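Local coordinates for protein histone-lysine N-methyltransferase family member SUVH9 (Arabidopsis thaliana, PDB 4NJ5) that plays a role in gene silencing, lacks methyltransferase activity, and may bind methylated DNA and recruit RNA polymerase V to chromatin in RNA-directed DNA methylation, at residues T19-D24 against E422-L427; G49-A54 against F84-E89. One frame throughout, in Å; residues are numbered along the deposited sequence.

Contact 1: T19-D24 against E422-L427; sequences TRMIYD and EDWGDL
The backbones of helical residues 19-24 and of the loop 422-427 come nearest at Met-21 and Trp-424, whose CA atoms are 5.9 Å apart; there the loop folds through a type II beta turn from Asp-423 to Asp-426, closed by Asp-426 N to Asp-423 O at 3.0 Å. Met-21 sets out from its CA toward this turn. The extended chi2 (-167°) carries SD out beside the turn, 3.8 Å from Trp-424 N and 4.0 Å from Asp-423 C, and the bend at chi3 turns only the terminal methyl. Further in, Met-21 CG meets the six-membered part of the Trp-424 indole at its edge, 3.8 Å from CE3, so the methionine borders the ring and does not lie over its face. With CG anti to the backbone N (chi1 177°), the indole reaches along the helix toward its C-terminal end, and its CH2 corner ends 3.8 Å from Asp-24 CB, one turn on from Met-21. Again the approach is at the edge, near the ring plane, and it is the methylene that touches; the carboxylate is held elsewhere, by Arg-27 in a salt bridge and by Asn-493. The loop belongs to the SET domain, between helix 397-405 and strand 448-450, and the contact sets it against the long N-terminal helix 8-35. Gly-425, third residue of the turn, has a positive phi (93°) at which a side chain would jam against the preceding carbonyl O. Polar ties lie just beside the apolar seam: Ser-25 OG bonds both Met-21 O and Gly-425 N, bridging helix and turn, while the far end of the indole gives its NE1 hydrogen to Leu-330 O.

Contact 2: G49-A54 against F84-E89; sequences GKAGKA and FFFRFE
Small residues of one helix meet phenylalanines of another segment here, an apolar, partly buried contact between helix 46-60 and the residues leading into helix 87-92, the latter within the SRA domain. Ala-51 points its CB at Phe-86 and sits over one face of that ring, 3.5 Å from CG and 18° off the ring normal from the centroid, a CH-pi contact offset toward the rim. The ring is turned there by its first torsion, which sets CG anti to the carbonyl carbon (chi1 -56°). Strand 83-84, which ends at Phe-84, pairs antiparallel with strand 190-206 in the sheet of the SRA domain. One residue on from Ala-51, Gly-52 presents bare backbone: its CA lies 3.6 Å from Phe-88 CD2 in a second CH-pi contact, and its carbonyl O stands over the centre of the same face, 3.6 Å above the plane. The CA atoms of Gly-52 and Phe-88 are 5.7 Å apart, the nearest such pair across the two segments. A leucine in place of Phe-88 has no flat ring, and the backbone at Gly-52 CA and O would probably be left less well covered. Glu-89 OE1 takes the Phe-85 N-H at 2.9 Å, from above the carboxylate plane, and weakly that of Phe-86 N at 3.4 Å, holding the turn that leads into helix 87-92.

How the contacts relate
The centres of the two contacts lie 15 Å apart. Helix 8-35 carries one side of contact 1 and, through Arg-20 and Tyr-23, reaches contact 2. Arg-20 NH2 forms a salt bridge with Glu-89 OE2 at 2.7 Å, and Tyr-23 OH probably bonds Ala-51 O. Along the chain the order is 19-24, 49-54, 84-89, 422-427, so contact 2 falls wholly within the sequence that contact 1 spans. Helices 8-35 and 46-60 follow one another and together link the SRA and SET parts, consistent with the N-terminal helices fixing how these two domains sit, far from the zinc cluster.

Contact 1: T19-D24 against E422-L427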
ATOM      1  N   THR A  19      11.280   5.206   6.421  1.00 22.23           N
ATOM      2  CA  THR A  19      10.817   6.561   6.164  1.00 21.75           C
ATOM      3  C   THR A  19       9.328   6.571   5.843  1.00 20.58           C
ATOM      4  O   THR A  19       8.576   7.391   6.376  1.00 20.51           O
ATOM      5  CB  THR A  19      11.586   7.234   5.008  1.00 21.86           C
ATOM      6  OG1 THR A  19      12.992   7.217   5.287  1.00 23.26           O
ATOM      7  CG2 THR A  19      11.123   8.674   4.839  1.00 21.61           C
ATOM      8  N   ARG A  20       8.902   5.657   4.980  1.00 20.18           N
ATOM      9  CA  ARG A  20       7.499   5.602   4.591  1.00 21.28           C
ATOM     10  C   ARG A  20       6.608   5.225   5.772  1.00 21.59           C
ATOM     11  O   ARG A  20       5.502   5.763   5.929  1.00 20.74           O
ATOM     12  CB  ARG A  20       7.289   4.662   3.400  1.00 18.77           C
ATOM     13  CG  ARG A  20       7.969   5.155   2.122  1.00 18.68           C
ATOM     14  CD  ARG A  20       7.361   4.544   0.867  1.00 18.34           C
ATOM     15  NE  ARG A  20       5.995   5.009   0.631  1.00 25.94           N
ATOM     16  CZ  ARG A  20       5.312   4.781  -0.487  1.00 23.89           C
ATOM     17  NH1 ARG A  20       5.870   4.101  -1.481  1.00 21.44           N
ATOM     18  NH2 ARG A  20       4.075   5.240  -0.617  1.00 17.50           N
ATOM     19  N   MET A  21       7.103   4.317   6.611  1.00 20.80           N
ATOM     20  CA  MET A  21       6.370   3.945   7.820  1.00 21.37           C
ATOM     21  C   MET A  21       6.150   5.151   8.734  1.00 22.25           C
ATOM     22  O   MET A  21       5.044   5.363   9.260  1.00 20.57           O
ATOM     23  CB  MET A  21       7.100   2.840   8.575  1.00 22.55           C
ATOM     24  CG  MET A  21       6.532   1.458   8.345  1.00 21.44           C
ATOM     25  SD  MET A  21       7.196   0.291   9.542  1.00 26.57           S
ATOM     26  CE  MET A  21       8.898   0.209   8.990  1.00 27.34           C
ATOM     27  N   ILE A  22       7.204   5.942   8.913  1.00 21.03           N
ATOM     28  CA  ILE A  22       7.094   7.169   9.693  1.00 21.71           C
ATOM     29  C   ILE A  22       6.085   8.132   9.076  1.00 23.48           C
ATOM     30  O   ILE A  22       5.204   8.645   9.769  1.00 21.70           O
ATOM     31  CB  ILE A  22       8.450   7.880   9.843  1.00 25.38           C
ATOM     32  CG1 ILE A  22       9.365   7.091  10.783  1.00 28.10           C
ATOM     33  CG2 ILE A  22       8.257   9.294  10.372  1.00 24.99           C
ATOM     34  CD1 ILE A  22      10.689   7.778  11.060  1.00 27.52           C
ATOM     35  N   TYR A  23       6.204   8.367   7.771  1.00 20.57           N
ATOM     36  CA  TYR A  23       5.309   9.304   7.094  1.00 21.43           C
ATOM     37  C   TYR A  23       3.832   8.930   7.260  1.00 20.14           C
ATOM     38  O   TYR A  23       3.025   9.740   7.734  1.00 20.77           O
ATOM     39  CB  TYR A  23       5.672   9.438   5.611  1.00 20.82           C
ATOM     40  CG  TYR A  23       4.776  10.396   4.858  1.00 20.16           C
ATOM     41  CD1 TYR A  23       4.971  11.771   4.936  1.00 20.63           C
ATOM     42  CD2 TYR A  23       3.736   9.926   4.071  1.00 19.26           C
ATOM     43  CE1 TYR A  23       4.152  12.648   4.252  1.00 20.26           C
ATOM     44  CE2 TYR A  23       2.909  10.797   3.386  1.00 20.12           C
ATOM     45  CZ  TYR A  23       3.123  12.155   3.478  1.00 19.83           C
ATOM     46  OH  TYR A  23       2.301  13.017   2.794  1.00 20.03           O
ATOM     47  N   ASP A  24       3.485   7.702   6.887  1.00 19.56           N
ATOM     48  CA  ASP A  24       2.093   7.263   6.982  1.00 26.45           C
ATOM     49  C   ASP A  24       1.570   7.207   8.424  1.00 28.93           C
ATOM     50  O   ASP A  24       0.405   7.549   8.680  1.00 30.91           O
ATOM     51  CB  ASP A  24       1.884   5.928   6.256  1.00 25.10           C
ATOM     52  CG  ASP A  24       1.786   6.098   4.748  1.00 23.43           C
ATOM     53  OD1 ASP A  24       1.174   7.092   4.302  1.00 24.21           O
ATOM     54  OD2 ASP A  24       2.323   5.242   4.009  1.00 18.69           O
ATOM     55  N   GLU A 422       7.198  -3.869  13.204  1.00 29.33           N
ATOM     56  CA  GLU A 422       6.780  -3.480  14.549  1.00 32.70           C
ATOM     57  C   GLU A 422       6.896  -1.979  14.820  1.00 30.07           C
ATOM     58  O   GLU A 422       6.311  -1.468  15.772  1.00 28.54           O
ATOM     59  CB  GLU A 422       7.496  -4.321  15.616  1.00 29.32           C
ATOM     60  CG  GLU A 422       6.938  -5.735  15.734  1.00 33.11           C
ATOM     61  CD  GLU A 422       7.619  -6.565  16.804  1.00 34.95           C
ATOM     62  OE1 GLU A 422       8.506  -6.036  17.502  1.00 36.26           O
ATOM     63  OE2 GLU A 422       7.267  -7.756  16.947  1.00 35.38           O
ATOM     64  N   ASP A 423       7.645  -1.281  13.974  1.00 26.08           N
ATOM     65  CA  ASP A 423       7.789   0.169  14.101  1.00 28.74           C
ATOM     66  C   ASP A 423       6.609   0.926  13.492  1.00 25.35           C
ATOM     67  O   ASP A 423       6.589   2.154  13.475  1.00 22.75           O
ATOM     68  CB  ASP A 423       9.099   0.644  13.470  1.00 30.36           C
ATOM     69  CG  ASP A 423      10.313   0.210  14.263  1.00 35.00           C
ATOM     70  OD1 ASP A 423      10.157  -0.139  15.458  1.00 36.70           O
ATOM     71  OD2 ASP A 423      11.427   0.231  13.700  1.00 39.61           O
ATOM     72  N   TRP A 424       5.632   0.185  12.982  1.00 21.32           N
ATOM     73  CA  TRP A 424       4.412   0.779  12.439  1.00 20.30           C
ATOM     74  C   TRP A 424       3.641   1.505  13.541  1.00 20.35           C
ATOM     75  O   TRP A 424       3.320   0.923  14.577  1.00 20.45           O
ATOM     76  CB  TRP A 424       3.551  -0.307  11.789  1.00 19.28           C
ATOM     77  CG  TRP A 424       2.245   0.169  11.253  1.00 22.89           C
ATOM     78  CD1 TRP A 424       1.003  -0.206  11.675  1.00 22.45           C
ATOM     79  CD2 TRP A 424       2.043   1.108  10.190  1.00 18.21           C
ATOM     80  NE1 TRP A 424       0.038   0.441  10.940  1.00 21.03           N
ATOM     81  CE2 TRP A 424       0.650   1.253  10.021  1.00 20.40           C
ATOM     82  CE3 TRP A 424       2.903   1.838   9.364  1.00 18.71           C
ATOM     83  CZ2 TRP A 424       0.097   2.101   9.061  1.00 18.41           C
ATOM     84  CZ3 TRP A 424       2.353   2.679   8.412  1.00 20.80           C
ATOM     85  CH2 TRP A 424       0.963   2.803   8.270  1.00 17.79           C
ATOM     86  N   GLY A 425       3.374   2.788  13.327  1.00 21.84           N
ATOM     87  CA  GLY A 425       2.700   3.598  14.327  1.00 21.28           C
ATOM     88  C   GLY A 425       3.648   4.339  15.257  1.00 22.58           C
ATOM     89  O   GLY A 425       3.216   5.172  16.055  1.00 22.37           O
ATOM     90  N   ASP A 426       4.940   4.036  15.159  1.00 22.73           N
ATOM     91  CA  ASP A 426       5.953   4.697  15.981  1.00 26.26           C
ATOM     92  C   ASP A 426       6.212   6.109  15.462  1.00 26.17           C
ATOM     93  O   ASP A 426       6.558   6.302  14.301  1.00 25.36           O
ATOM     94  CB  ASP A 426       7.254   3.879  16.004  1.00 31.67           C
ATOM     95  CG  ASP A 426       8.265   4.388  17.033  1.00 36.42           C
ATOM     96  OD1 ASP A 426       8.428   5.614  17.175  1.00 35.42           O
ATOM     97  OD2 ASP A 426       8.905   3.552  17.704  1.00 40.09           O
ATOM     98  N   LEU A 427       6.053   7.091  16.342  1.00 30.74           N
ATOM     99  CA  LEU A 427       6.245   8.490  15.989  1.00 32.59           C
ATOM    100  C   LEU A 427       7.370   9.107  16.802  1.00 33.45           C
ATOM    101  O   LEU A 427       7.489  10.332  16.881  1.00 32.14           O
ATOM    102  CB  LEU A 427       4.959   9.271  16.253  1.00 38.05           C
ATOM    103  CG  LEU A 427       3.701   8.739  15.571  1.00 36.07           C
ATOM    104  CD1 LEU A 427       2.478   9.466  16.097  1.00 34.07           C
ATOM    105  CD2 LEU A 427       3.827   8.902  14.072  1.00 35.72           C
TER

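Contact 2: G49-A54 against F84-E89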
ATOM      1  N   GLY A  49      -4.278  18.210   3.235  1.00 32.46           N
ATOM      2  CA  GLY A  49      -3.712  19.112   4.216  1.00 31.83           C
ATOM      3  C   GLY A  49      -2.906  18.371   5.268  1.00 31.05           C
ATOM      4  O   GLY A  49      -1.822  18.814   5.659  1.00 28.74           O
ATOM      5  N   LYS A  50      -3.430  17.236   5.726  1.00 31.89           N
ATOM      6  CA  LYS A  50      -2.735  16.430   6.726  1.00 29.89           C
ATOM      7  C   LYS A  50      -1.478  15.785   6.144  1.00 27.29           C
ATOM      8  O   LYS A  50      -0.474  15.616   6.838  1.00 26.52           O
ATOM      9  CB  LYS A  50      -3.670  15.376   7.321  1.00 27.65           C
ATOM     10  CG  LYS A  50      -4.162  15.715   8.722  1.00 29.43           C
ATOM     11  CD  LYS A  50      -4.585  17.168   8.837  1.00 31.53           C
ATOM     12  CE  LYS A  50      -4.871  17.536  10.285  1.00 39.51           C
ATOM     13  NZ  LYS A  50      -4.852  19.008  10.514  1.00 42.95           N
ATOM     14  N   ALA A  51      -1.539  15.439   4.863  1.00 24.55           N
ATOM     15  CA  ALA A  51      -0.377  14.931   4.154  1.00 23.04           C
ATOM     16  C   ALA A  51       0.722  15.992   4.103  1.00 23.38           C
ATOM     17  O   ALA A  51       1.893  15.708   4.384  1.00 22.88           O
ATOM     18  CB  ALA A  51      -0.770  14.506   2.755  1.00 35.12           C
ATOM     19  N   GLY A  52       0.335  17.215   3.750  1.00 24.47           N
ATOM     20  CA  GLY A  52       1.268  18.324   3.684  1.00 28.53           C
ATOM     21  C   GLY A  52       1.879  18.634   5.037  1.00 29.66           C
ATOM     22  O   GLY A  52       3.075  18.930   5.144  1.00 31.59           O
ATOM     23  N   LYS A  53       1.057  18.556   6.079  1.00 30.43           N
ATOM     24  CA  LYS A  53       1.542  18.807   7.429  1.00 35.19           C
ATOM     25  C   LYS A  53       2.536  17.737   7.868  1.00 32.52           C
ATOM     26  O   LYS A  53       3.569  18.048   8.467  1.00 34.37           O
ATOM     27  CB  LYS A  53       0.384  18.898   8.421  1.00 46.92           C
ATOM     28  CG  LYS A  53       0.789  19.486   9.761  1.00 51.46           C
ATOM     29  CD  LYS A  53       1.538  20.795   9.564  1.00 56.73           C
ATOM     30  CE  LYS A  53       1.770  21.515  10.882  1.00 65.01           C
ATOM     31  NZ  LYS A  53       2.586  20.703  11.824  1.00 69.02           N
ATOM     32  N   ALA A  54       2.224  16.478   7.564  1.00 27.62           N
ATOM     33  CA  ALA A  54       3.138  15.380   7.862  1.00 26.51           C
ATOM     34  C   ALA A  54       4.478  15.611   7.164  1.00 27.08           C
ATOM     35  O   ALA A  54       5.546  15.446   7.763  1.00 27.13           O
ATOM     36  CB  ALA A  54       2.534  14.053   7.439  1.00 23.35           C
ATOM     37  N   PHE A  84       2.628   6.270  -4.695  1.00 17.69           N
ATOM     38  CA  PHE A  84       2.484   7.313  -3.689  1.00 17.44           C
ATOM     39  C   PHE A  84       1.112   7.958  -3.851  1.00 21.93           C
ATOM     40  O   PHE A  84       0.536   7.930  -4.937  1.00 20.37           O
ATOM     41  CB  PHE A  84       3.597   8.350  -3.848  1.00 17.18           C
ATOM     42  CG  PHE A  84       4.973   7.759  -3.786  1.00 19.19           C
ATOM     43  CD1 PHE A  84       5.597   7.296  -4.933  1.00 17.33           C
ATOM     44  CD2 PHE A  84       5.636   7.641  -2.576  1.00 21.05           C
ATOM     45  CE1 PHE A  84       6.857   6.735  -4.873  1.00 21.36           C
ATOM     46  CE2 PHE A  84       6.898   7.085  -2.510  1.00 18.34           C
ATOM     47  CZ  PHE A  84       7.509   6.631  -3.660  1.00 17.75           C
ATOM     48  N   PHE A  85       0.589   8.540  -2.776  1.00 24.17           N
ATOM     49  CA  PHE A  85      -0.780   9.054  -2.800  1.00 24.08           C
ATOM     50  C   PHE A  85      -0.879  10.573  -2.707  1.00 19.31           C
ATOM     51  O   PHE A  85      -1.947  11.143  -2.913  1.00 20.20           O
ATOM     52  CB  PHE A  85      -1.602   8.411  -1.687  1.00 21.23           C
ATOM     53  CG  PHE A  85      -1.644   6.917  -1.762  1.00 21.40           C
ATOM     54  CD1 PHE A  85      -2.309   6.285  -2.799  1.00 21.98           C
ATOM     55  CD2 PHE A  85      -1.020   6.142  -0.796  1.00 24.80           C
ATOM     56  CE1 PHE A  85      -2.354   4.904  -2.874  1.00 26.38           C
ATOM     57  CE2 PHE A  85      -1.063   4.760  -0.862  1.00 26.25           C
ATOM     58  CZ  PHE A  85      -1.730   4.140  -1.903  1.00 28.10           C
ATOM     59  N   PHE A  86       0.234  11.223  -2.393  1.00 19.75           N
ATOM     60  CA  PHE A  86       0.245  12.669  -2.235  1.00 19.79           C
ATOM     61  C   PHE A  86       1.495  13.274  -2.855  1.00 25.70           C
ATOM     62  O   PHE A  86       2.552  12.640  -2.889  1.00 28.07           O
ATOM     63  CB  PHE A  86       0.175  13.048  -0.752  1.00 19.64           C
ATOM     64  CG  PHE A  86      -1.012  12.477  -0.026  1.00 20.20           C
ATOM     65  CD1 PHE A  86      -0.888  11.316   0.724  1.00 19.80           C
ATOM     66  CD2 PHE A  86      -2.248  13.104  -0.081  1.00 21.36           C
ATOM     67  CE1 PHE A  86      -1.974  10.789   1.401  1.00 20.45           C
ATOM     68  CE2 PHE A  86      -3.342  12.581   0.597  1.00 22.13           C
ATOM     69  CZ  PHE A  86      -3.203  11.421   1.339  1.00 21.64           C
ATOM     70  N   ARG A  87       1.372  14.505  -3.340  1.00 21.30           N
ATOM     71  CA  ARG A  87       2.515  15.222  -3.889  1.00 19.17           C
ATOM     72  C   ARG A  87       3.618  15.415  -2.856  1.00 19.22           C
ATOM     73  O   ARG A  87       4.786  15.215  -3.148  1.00 19.61           O
ATOM     74  CB  ARG A  87       2.078  16.576  -4.444  1.00 21.23           C
ATOM     75  CG  ARG A  87       1.171  16.509  -5.646  1.00 27.15           C
ATOM     76  CD  ARG A  87       1.915  16.016  -6.862  1.00 35.98           C
ATOM     77  NE  ARG A  87       1.886  16.976  -7.961  1.00 45.98           N
ATOM     78  CZ  ARG A  87       2.891  17.786  -8.267  1.00 49.44           C
ATOM     79  NH1 ARG A  87       2.787  18.632  -9.281  1.00 52.54           N
ATOM     80  NH2 ARG A  87       4.003  17.742  -7.556  1.00 48.34           N
ATOM     81  N   PHE A  88       3.238  15.802  -1.646  1.00 19.86           N
ATOM     82  CA  PHE A  88       4.211  16.094  -0.596  1.00 23.16           C
ATOM     83  C   PHE A  88       5.012  14.844  -0.250  1.00 27.54           C
ATOM     84  O   PHE A  88       6.208  14.908   0.065  1.00 28.23           O
ATOM     85  CB  PHE A  88       3.496  16.614   0.644  1.00 22.99           C
ATOM     86  CG  PHE A  88       4.118  17.846   1.232  1.00 28.33           C
ATOM     87  CD1 PHE A  88       5.234  17.753   2.044  1.00 25.63           C
ATOM     88  CD2 PHE A  88       3.573  19.095   0.986  1.00 30.67           C
ATOM     89  CE1 PHE A  88       5.800  18.888   2.599  1.00 26.51           C
ATOM     90  CE2 PHE A  88       4.133  20.226   1.538  1.00 33.61           C
ATOM     91  CZ  PHE A  88       5.248  20.121   2.349  1.00 31.18           C
ATOM     92  N   GLU A  89       4.333  13.705  -0.316  1.00 27.21           N
ATOM     93  CA  GLU A  89       4.965  12.410  -0.117  1.00 24.85           C
ATOM     94  C   GLU A  89       6.181  12.260  -1.034  1.00 27.17           C
ATOM     95  O   GLU A  89       7.220  11.748  -0.617  1.00 29.03           O
ATOM     96  CB  GLU A  89       3.950  11.293  -0.380  1.00 17.92           C
ATOM     97  CG  GLU A  89       4.393   9.925   0.073  1.00 17.64           C
ATOM     98  CD  GLU A  89       3.280   8.894  -0.010  1.00 18.02           C
ATOM     99  OE1 GLU A  89       2.168   9.243  -0.468  1.00 18.81           O
ATOM    100  OE2 GLU A  89       3.519   7.731   0.379  1.00 17.74           O
TER